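Local coordinates for GCN5 like acetylase + bromodomain (PDB 4LDF), which probably acetylates histone H3 as a GCN5-family transcriptional activator, the part described here being its bromodomain, a module that typically reads acetyl-lysine, at residues E77-F82 against F105-L110. Sequence-based numbering, arbitrary orientation.
Sequences ELKRMF and FIWPML
Leu78 is the bump of this contact, and Ile106, Trp107 and Leu110 form the hollow that takes it. Its methyl CD2 makes the closest contacts, with CG also near the indole. Leu78 CD2 lies 3.8 Å from Trp107 CZ3. The same methyl, Leu78 CD2, is 4.0 Å from Ile106 CG2. Leu110 reaches it more loosely, with CD1 4.4 Å from Leu78 CD2. The Leu78 side chain and the indole pass alongside one another, each pointing toward the other's helix. The indole swings across the gap on an unusual chi1 of -120°, which carries its six-membered ring to helix 71-88. There Lys79 CB comes edge-on to that ring, 4.0 Å from Trp107 CH2. Leu110 CD2 lies over one indole face, toward the rim. The lysine chain then runs away, to a salt bridge with Asp83. Helices 71-88 and 93-110 belong to the left-handed four-helix bundle of the bromodomain. Segments 77-82 and 105-110 run antiparallel at 175°, axes 12.3 Å apart, and side chains fill the gap. Ile106 CG2, one wall of the hollow, also lies 4.3 Å from Phe82 CE2. Met81 CE sits over one face of the Phe82 ring, toward its rim. Leu25 of helix 14-27 and Met59 of helix 56-64 also pack against Leu78.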
ATOM      1  N   GLU A  77       2.638   6.453  -3.838  1.00 16.63           N
ATOM      2  CA  GLU A  77       2.458   6.070  -2.447  1.00 16.64           C
ATOM      3  C   GLU A  77       2.408   4.549  -2.302  1.00 21.17           C
ATOM      4  O   GLU A  77       3.041   4.009  -1.404  1.00 20.03           O
ATOM      5  CB  GLU A  77       1.165   6.677  -1.877  1.00 17.45           C
ATOM      6  CG  GLU A  77       1.105   6.516  -0.364  1.00 15.89           C
ATOM      7  CD  GLU A  77       0.144   7.416   0.378  1.00 32.12           C
ATOM      8  OE1 GLU A  77       0.188   7.420   1.632  1.00 21.83           O
ATOM      9  OE2 GLU A  77      -0.638   8.130  -0.289  1.00 25.11           O
ATOM     10  N   LEU A  78       1.624   3.866  -3.164  1.00 18.71           N
ATOM     11  CA  LEU A  78       1.534   2.410  -3.127  1.00 18.42           C
ATOM     12  C   LEU A  78       2.899   1.795  -3.423  1.00 22.53           C
ATOM     13  O   LEU A  78       3.276   0.839  -2.741  1.00 22.80           O
ATOM     14  CB  LEU A  78       0.450   1.863  -4.087  1.00 18.30           C
ATOM     15  CG  LEU A  78       0.307   0.328  -4.142  1.00 20.86           C
ATOM     16  CD1 LEU A  78      -0.145  -0.246  -2.793  1.00 20.62           C
ATOM     17  CD2 LEU A  78      -0.626  -0.090  -5.263  1.00 22.07           C
ATOM     18  N   LYS A  79       3.647   2.338  -4.416  1.00 19.25           N
ATOM     19  CA  LYS A  79       4.996   1.833  -4.724  1.00 19.37           C
ATOM     20  C   LYS A  79       5.914   2.040  -3.520  1.00 21.37           C
ATOM     21  O   LYS A  79       6.653   1.123  -3.161  1.00 19.59           O
ATOM     22  CB  LYS A  79       5.612   2.494  -5.971  1.00 22.74           C
ATOM     23  CG  LYS A  79       6.828   1.718  -6.456  1.00 34.57           C
ATOM     24  CD  LYS A  79       7.688   2.494  -7.409  1.00 43.52           C
ATOM     25  CE  LYS A  79       8.786   1.614  -7.966  1.00 42.51           C
ATOM     26  NZ  LYS A  79       9.941   1.480  -7.027  1.00 30.93           N
ATOM     27  N   ARG A  80       5.857   3.247  -2.906  1.00 16.98           N
ATOM     28  CA  ARG A  80       6.595   3.635  -1.703  1.00 15.47           C
ATOM     29  C   ARG A  80       6.299   2.651  -0.554  1.00 19.46           C
ATOM     30  O   ARG A  80       7.223   2.280   0.163  1.00 18.48           O
ATOM     31  CB  ARG A  80       6.254   5.093  -1.300  1.00 13.57           C
ATOM     32  CG  ARG A  80       6.842   5.527   0.072  1.00 21.12           C
ATOM     33  CD  ARG A  80       7.084   7.026   0.238  1.00 22.47           C
ATOM     34  NE  ARG A  80       6.000   7.862  -0.289  1.00 26.34           N
ATOM     35  CZ  ARG A  80       4.885   8.171   0.368  1.00 41.33           C
ATOM     36  NH1 ARG A  80       3.974   8.951  -0.194  1.00 36.47           N
ATOM     37  NH2 ARG A  80       4.674   7.702   1.593  1.00 27.09           N
ATOM     38  N   MET A  81       5.030   2.181  -0.409  1.00 15.29           N
ATOM     39  CA  MET A  81       4.740   1.191   0.638  1.00 14.23           C
ATOM     40  C   MET A  81       5.648  -0.063   0.474  1.00 19.35           C
ATOM     41  O   MET A  81       6.231  -0.533   1.456  1.00 18.20           O
ATOM     42  CB  MET A  81       3.262   0.775   0.626  1.00 15.41           C
ATOM     43  CG  MET A  81       2.873  -0.023   1.859  1.00 17.75           C
ATOM     44  SD  MET A  81       1.205  -0.684   1.792  1.00 20.19           S
ATOM     45  CE  MET A  81       1.414  -1.987   0.499  1.00 17.04           C
ATOM     46  N   PHE A  82       5.758  -0.580  -0.749  1.00 16.63           N
ATOM     47  CA  PHE A  82       6.585  -1.773  -1.031  1.00 16.52           C
ATOM     48  C   PHE A  82       8.098  -1.485  -0.945  1.00 21.11           C
ATOM     49  O   PHE A  82       8.859  -2.298  -0.401  1.00 20.91           O
ATOM     50  CB  PHE A  82       6.185  -2.396  -2.367  1.00 17.41           C
ATOM     51  CG  PHE A  82       4.777  -2.954  -2.369  1.00 17.52           C
ATOM     52  CD1 PHE A  82       4.429  -4.013  -1.531  1.00 19.85           C
ATOM     53  CD2 PHE A  82       3.820  -2.469  -3.255  1.00 17.61           C
ATOM     54  CE1 PHE A  82       3.130  -4.536  -1.536  1.00 20.75           C
ATOM     55  CE2 PHE A  82       2.539  -3.024  -3.296  1.00 20.04           C
ATOM     56  CZ  PHE A  82       2.204  -4.054  -2.439  1.00 18.87           C
ATOM     57  N   PHE A 105       1.116  -8.961  -7.756  1.00 20.85           N
ATOM     58  CA  PHE A 105      -0.298  -9.354  -7.684  1.00 19.59           C
ATOM     59  C   PHE A 105      -1.242  -8.166  -7.970  1.00 21.93           C
ATOM     60  O   PHE A 105      -2.204  -8.336  -8.719  1.00 20.61           O
ATOM     61  CB  PHE A 105      -0.607  -9.986  -6.302  1.00 20.47           C
ATOM     62  CG  PHE A 105      -2.061 -10.032  -5.890  1.00 21.99           C
ATOM     63  CD1 PHE A 105      -2.895 -11.055  -6.331  1.00 24.58           C
ATOM     64  CD2 PHE A 105      -2.592  -9.070  -5.028  1.00 22.64           C
ATOM     65  CE1 PHE A 105      -4.243 -11.095  -5.951  1.00 25.40           C
ATOM     66  CE2 PHE A 105      -3.928  -9.129  -4.625  1.00 25.50           C
ATOM     67  CZ  PHE A 105      -4.753 -10.127  -5.105  1.00 24.23           C
ATOM     68  N   ILE A 106      -0.964  -6.985  -7.372  1.00 16.70           N
ATOM     69  CA  ILE A 106      -1.819  -5.783  -7.478  1.00 15.85           C
ATOM     70  C   ILE A 106      -1.593  -4.849  -8.682  1.00 16.37           C
ATOM     71  O   ILE A 106      -2.512  -4.098  -9.039  1.00 13.44           O
ATOM     72  CB  ILE A 106      -1.910  -5.010  -6.126  1.00 18.40           C
ATOM     73  CG1 ILE A 106      -3.270  -4.274  -5.945  1.00 19.39           C
ATOM     74  CG2 ILE A 106      -0.725  -4.060  -5.935  1.00 20.91           C
ATOM     75  CD1 ILE A 106      -4.542  -5.180  -5.855  1.00 17.24           C
ATOM     76  N   TRP A 107      -0.390  -4.883  -9.290  1.00 14.71           N
ATOM     77  CA  TRP A 107      -0.040  -4.042 -10.451  1.00 14.84           C
ATOM     78  C   TRP A 107      -1.031  -4.168 -11.625  1.00 19.42           C
ATOM     79  O   TRP A 107      -1.404  -3.118 -12.153  1.00 20.12           O
ATOM     80  CB  TRP A 107       1.440  -4.160 -10.866  1.00 13.65           C
ATOM     81  CG  TRP A 107       2.184  -2.850 -10.800  1.00 15.35           C
ATOM     82  CD1 TRP A 107       2.800  -2.200 -11.835  1.00 18.22           C
ATOM     83  CD2 TRP A 107       2.403  -2.036  -9.631  1.00 15.61           C
ATOM     84  NE1 TRP A 107       3.341  -1.016 -11.395  1.00 17.10           N
ATOM     85  CE2 TRP A 107       3.131  -0.898 -10.044  1.00 19.24           C
ATOM     86  CE3 TRP A 107       2.002  -2.133  -8.280  1.00 17.12           C
ATOM     87  CZ2 TRP A 107       3.470   0.139  -9.154  1.00 19.19           C
ATOM     88  CZ3 TRP A 107       2.391  -1.140  -7.395  1.00 18.78           C
ATOM     89  CH2 TRP A 107       3.112  -0.018  -7.835  1.00 19.31           C
ATOM     90  N   PRO A 108      -1.530  -5.380 -12.012  1.00 16.91           N
ATOM     91  CA  PRO A 108      -2.559  -5.444 -13.072  1.00 17.22           C
ATOM     92  C   PRO A 108      -3.806  -4.597 -12.753  1.00 20.24           C
ATOM     93  O   PRO A 108      -4.302  -3.917 -13.647  1.00 20.85           O
ATOM     94  CB  PRO A 108      -2.934  -6.932 -13.115  1.00 18.49           C
ATOM     95  CG  PRO A 108      -1.748  -7.639 -12.618  1.00 23.60           C
ATOM     96  CD  PRO A 108      -1.181  -6.741 -11.549  1.00 19.46           C
ATOM     97  N   MET A 109      -4.312  -4.645 -11.499  1.00 16.02           N
ATOM     98  CA  MET A 109      -5.501  -3.873 -11.083  1.00 14.81           C
ATOM     99  C   MET A 109      -5.214  -2.366 -11.126  1.00 18.38           C
ATOM    100  O   MET A 109      -6.100  -1.599 -11.466  1.00 19.95           O
ATOM    101  CB  MET A 109      -5.963  -4.289  -9.667  1.00 16.24           C
ATOM    102  CG  MET A 109      -7.286  -3.666  -9.240  1.00 18.07           C
ATOM    103  SD  MET A 109      -7.949  -4.408  -7.740  1.00 20.48           S
ATOM    104  CE  MET A 109      -9.621  -3.823  -7.839  1.00 17.57           C
ATOM    105  N   LEU A 110      -3.982  -1.947 -10.796  1.00 14.60           N
ATOM    106  CA  LEU A 110      -3.573  -0.530 -10.804  1.00 14.07           C
ATOM    107  C   LEU A 110      -3.699   0.102 -12.204  1.00 17.77           C
ATOM    108  O   LEU A 110      -4.016   1.276 -12.300  1.00 15.39           O
ATOM    109  CB  LEU A 110      -2.128  -0.394 -10.252  1.00 13.86           C
ATOM    110  CG  LEU A 110      -1.560   1.000  -9.984  1.00 17.18           C
ATOM    111  CD1 LEU A 110      -2.339   1.729  -8.897  1.00 20.40           C
ATOM    112  CD2 LEU A 110      -0.115   0.912  -9.567  1.00 15.27           C
TER